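Cytosine deaminase (Klebsiella pneumoniae, PDB 4R88) catalyses the hydrolytic deamination of cytosine to uracil and ammonia, using a metal centre in an amidohydrolase-type barrel. Local coordinates at residues H56-A61 with A306-Q311. Sequence-based numbering, arbitrary orientation.
Sequences HIHLDA and AQDSIQ. With FE2 (Fe (II) ion), chain T; 1LD (5-fluorocytosine), chain S.
Asp308 lays its carboxylate beside the imidazoles of His56 and His58, and all three converge on one iron(II) ion. OD2 of Asp308 lies 2.6 Å from the iron, and NE2 of His56 and NE2 of His58 bind it at 2.3 Å and 2.4 Å. The carboxylate plane stands perpendicular to the His56 ring but is turned only 41° from that of His58, with OD2 at the CD2 edge of each ring. Histidine suits both places because an imidazole can offer one ring nitrogen to a metal while its other nitrogen takes a separate partner, as ND1 of His56 does elsewhere. The chi1 of Asp308, -158°, swings CG away from the backbone N and brings the carboxylate to the iron. Its two oxygens divide the work: OD2 binds metal, while OD1 lies 3.0 Å from N4 of 5-fluorocytosine, the amino group lost in deamination. The ligand's C6 sits over one face of His58, near the rim; Ser309 OG, near the fluorine, hydrogen-bonds Glu273, which also binds the ligand.

Two backbone bonds help to set the spacing of these ligands: Asp308 N to His56 O (2.9 Å) and His58 N to Asp308 O. A water accepts from Ile310 N and donates to His58 O. Away from the metal, Ile57 and Ile310 touch through their CD1 methyls, and the small Ala306 lets its CB pack against CB of His56. His209 adds a fourth protein ligand. The single Ile57-Asp308 bridge brings the first and last barrel strands together beside the His-X-His motif, at a mononuclear iron site as in cytosine deaminases of the amidohydrolase superfamily.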
ATOM      1  N   HIS B  56     -17.321   4.722   2.445  1.00 12.99           N
ATOM      2  CA  HIS B  56     -17.031   5.567   3.594  1.00 18.50           C
ATOM      3  C   HIS B  56     -15.975   6.604   3.257  1.00 19.13           C
ATOM      4  O   HIS B  56     -14.787   6.294   3.214  1.00 24.92           O
ATOM      5  CB  HIS B  56     -16.546   4.697   4.755  1.00 15.56           C
ATOM      6  CG  HIS B  56     -16.373   5.445   6.033  1.00 21.36           C
ATOM      7  ND1 HIS B  56     -17.039   5.097   7.192  1.00 18.95           N
ATOM      8  CD2 HIS B  56     -15.608   6.516   6.344  1.00 18.08           C
ATOM      9  CE1 HIS B  56     -16.688   5.924   8.158  1.00 21.04           C
ATOM     10  NE2 HIS B  56     -15.823   6.792   7.669  1.00 23.92           N
ATOM     11  N   ILE B  57     -16.408   7.837   3.031  1.00 17.52           N
ATOM     12  CA  ILE B  57     -15.487   8.939   2.786  1.00 16.81           C
ATOM     13  C   ILE B  57     -16.040  10.242   3.399  1.00 18.43           C
ATOM     14  O   ILE B  57     -17.232  10.365   3.608  1.00 22.77           O
ATOM     15  CB  ILE B  57     -15.202   9.092   1.284  1.00 19.19           C
ATOM     16  CG1 ILE B  57     -13.965   9.957   1.047  1.00 15.89           C
ATOM     17  CG2 ILE B  57     -16.446   9.646   0.539  1.00 20.66           C
ATOM     18  CD1 ILE B  57     -13.421   9.850  -0.374  1.00 22.73           C
ATOM     19  N   HIS B  58     -15.162  11.181   3.735  1.00 18.67           N
ATOM     20  CA  HIS B  58     -15.582  12.466   4.304  1.00 18.85           C
ATOM     21  C   HIS B  58     -15.394  13.582   3.284  1.00 18.59           C
ATOM     22  O   HIS B  58     -14.389  14.290   3.331  1.00 17.68           O
ATOM     23  CB  HIS B  58     -14.764  12.789   5.558  1.00 17.78           C
ATOM     24  CG  HIS B  58     -15.055  11.881   6.707  1.00 18.80           C
ATOM     25  ND1 HIS B  58     -15.943  12.212   7.708  1.00 19.70           N
ATOM     26  CD2 HIS B  58     -14.605  10.639   6.997  1.00 17.92           C
ATOM     27  CE1 HIS B  58     -16.026  11.215   8.568  1.00 19.57           C
ATOM     28  NE2 HIS B  58     -15.224  10.249   8.158  1.00 22.89           N
ATOM     29  N   LEU B  59     -16.346  13.726   2.359  1.00 18.88           N
ATOM     30  CA  LEU B  59     -16.255  14.740   1.301  1.00 18.28           C
ATOM     31  C   LEU B  59     -16.313  16.193   1.790  1.00 25.29           C
ATOM     32  O   LEU B  59     -15.813  17.093   1.107  1.00 24.05           O
ATOM     33  CB  LEU B  59     -17.341  14.543   0.236  1.00 15.84           C
ATOM     34  CG  LEU B  59     -17.236  13.329  -0.676  1.00 18.04           C
ATOM     35  CD1 LEU B  59     -18.354  13.388  -1.725  1.00 21.86           C
ATOM     36  CD2 LEU B  59     -15.858  13.266  -1.320  1.00 17.72           C
ATOM     37  N   ASP B  60     -16.944  16.440   2.935  1.00 18.76           N
ATOM     38  CA  ASP B  60     -16.979  17.806   3.455  1.00 20.95           C
ATOM     39  C   ASP B  60     -15.595  18.275   3.881  1.00 20.61           C
ATOM     40  O   ASP B  60     -15.279  19.461   3.774  1.00 20.20           O
ATOM     41  CB  ASP B  60     -18.028  17.991   4.567  1.00 24.28           C
ATOM     42  CG  ASP B  60     -17.749  17.152   5.798  1.00 27.43           C
ATOM     43  OD1 ASP B  60     -18.274  17.504   6.875  1.00 25.09           O
ATOM     44  OD2 ASP B  60     -17.025  16.140   5.692  1.00 27.69           O
ATOM     45  N   ALA B  61     -14.757  17.324   4.295  1.00 16.51           N
ATOM     46  CA  ALA B  61     -13.408  17.621   4.769  1.00 20.50           C
ATOM     47  C   ALA B  61     -12.319  17.406   3.713  1.00 18.13           C
ATOM     48  O   ALA B  61     -11.163  17.716   3.962  1.00 14.44           O
ATOM     49  CB  ALA B  61     -13.094  16.775   6.006  1.00 17.31           C
ATOM     50  N   ALA B 306     -12.654   0.810   2.635  1.00 18.05           N
ATOM     51  CA  ALA B 306     -12.966   2.168   2.197  1.00 18.63           C
ATOM     52  C   ALA B 306     -11.737   3.067   2.343  1.00 16.07           C
ATOM     53  O   ALA B 306     -10.845   2.763   3.121  1.00 17.69           O
ATOM     54  CB  ALA B 306     -14.118   2.719   3.014  1.00 17.29           C
ATOM     55  N   GLN B 307     -11.702   4.181   1.613  1.00 19.29           N
ATOM     56  CA  GLN B 307     -10.581   5.134   1.703  1.00 20.31           C
ATOM     57  C   GLN B 307     -10.644   6.085   2.896  1.00 23.03           C
ATOM     58  O   GLN B 307      -9.607   6.558   3.373  1.00 16.69           O
ATOM     59  CB  GLN B 307     -10.485   5.962   0.418  1.00 21.75           C
ATOM     60  CG  GLN B 307     -10.088   5.129  -0.778  1.00 23.72           C
ATOM     61  CD  GLN B 307     -10.408   5.798  -2.099  1.00 36.53           C
ATOM     62  OE1 GLN B 307      -9.572   6.509  -2.658  1.00 39.41           O
ATOM     63  NE2 GLN B 307     -11.617   5.563  -2.611  1.00 28.85           N
ATOM     64  N   ASP B 308     -11.861   6.398   3.337  1.00 18.01           N
ATOM     65  CA  ASP B 308     -12.097   7.311   4.477  1.00 16.34           C
ATOM     66  C   ASP B 308     -11.769   8.792   4.209  1.00 20.29           C
ATOM     67  O   ASP B 308     -12.639   9.659   4.310  1.00 21.89           O
ATOM     68  CB  ASP B 308     -11.362   6.814   5.743  1.00 21.31           C
ATOM     69  CG  ASP B 308     -11.964   7.369   7.028  1.00 34.45           C
ATOM     70  OD1 ASP B 308     -11.483   7.029   8.126  1.00 44.29           O
ATOM     71  OD2 ASP B 308     -12.926   8.148   6.940  1.00 38.40           O
ATOM     72  N   SER B 309     -10.515   9.080   3.877  1.00 22.81           N
ATOM     73  CA  SER B 309     -10.057  10.460   3.743  1.00 21.35           C
ATOM     74  C   SER B 309      -9.233  10.673   2.486  1.00 22.28           C
ATOM     75  O   SER B 309      -8.453   9.811   2.099  1.00 18.18           O
ATOM     76  CB  SER B 309      -9.172  10.843   4.934  1.00 20.66           C
ATOM     77  OG  SER B 309      -9.877  10.825   6.163  1.00 21.69           O
ATOM     78  N   ILE B 310      -9.373  11.842   1.876  1.00 18.48           N
ATOM     79  CA  ILE B 310      -8.430  12.263   0.842  1.00 11.76           C
ATOM     80  C   ILE B 310      -7.921  13.671   1.172  1.00 20.34           C
ATOM     81  O   ILE B 310      -8.676  14.643   1.106  1.00 21.32           O
ATOM     82  CB  ILE B 310      -9.080  12.185  -0.565  1.00 16.53           C
ATOM     83  CG1 ILE B 310      -9.299  10.713  -0.942  1.00 16.99           C
ATOM     84  CG2 ILE B 310      -8.220  12.905  -1.598  1.00 22.82           C
ATOM     85  CD1 ILE B 310     -10.155  10.487  -2.209  1.00 19.41           C
ATOM     86  N   GLN B 311      -6.656  13.756   1.591  1.00 15.90           N
ATOM     87  CA  GLN B 311      -5.972  15.022   1.862  1.00 17.82           C
ATOM     88  C   GLN B 311      -6.749  15.914   2.831  1.00 20.71           C
ATOM     89  O   GLN B 311      -7.076  17.062   2.515  1.00 19.63           O
ATOM     90  CB  GLN B 311      -5.658  15.761   0.555  1.00 18.13           C
ATOM     91  CG  GLN B 311      -4.783  14.929  -0.405  1.00 18.17           C
ATOM     92  CD  GLN B 311      -4.659  15.558  -1.776  1.00 28.39           C
ATOM     93  OE1 GLN B 311      -5.413  15.233  -2.690  1.00 35.06           O
ATOM     94  NE2 GLN B 311      -3.695  16.451  -1.929  1.00 27.57           N
TER
HETATM   95 FE   FE2 T 502     -14.534   8.128   8.963  0.58 34.34          FE
HETATM   96  N1  1LD S 501     -13.610  11.767  11.624  1.00 17.11           N
HETATM   97  C6  1LD S 501     -12.936  11.842  10.461  1.00 23.14           C
HETATM   98  C2  1LD S 501     -13.444  10.702  12.425  1.00 16.84           C
HETATM   99  O2  1LD S 501     -14.143  10.631  13.609  1.00 19.16           O
HETATM  100  N3  1LD S 501     -12.616   9.691  12.113  1.00 25.07           N
HETATM  101  C4  1LD S 501     -11.919   9.727  10.965  1.00 29.00           C
HETATM  102  N4  1LD S 501     -11.034   8.646  10.650  1.00 26.03           N
HETATM  103  C5  1LD S 501     -12.063  10.819  10.094  1.00 26.94           C
HETATM  104  F   1LD S 501     -11.391  10.880   8.942  1.00 30.36           F
HETATM  105  O   HOH W   1     -11.617  13.398   3.291  1.00 23.65           O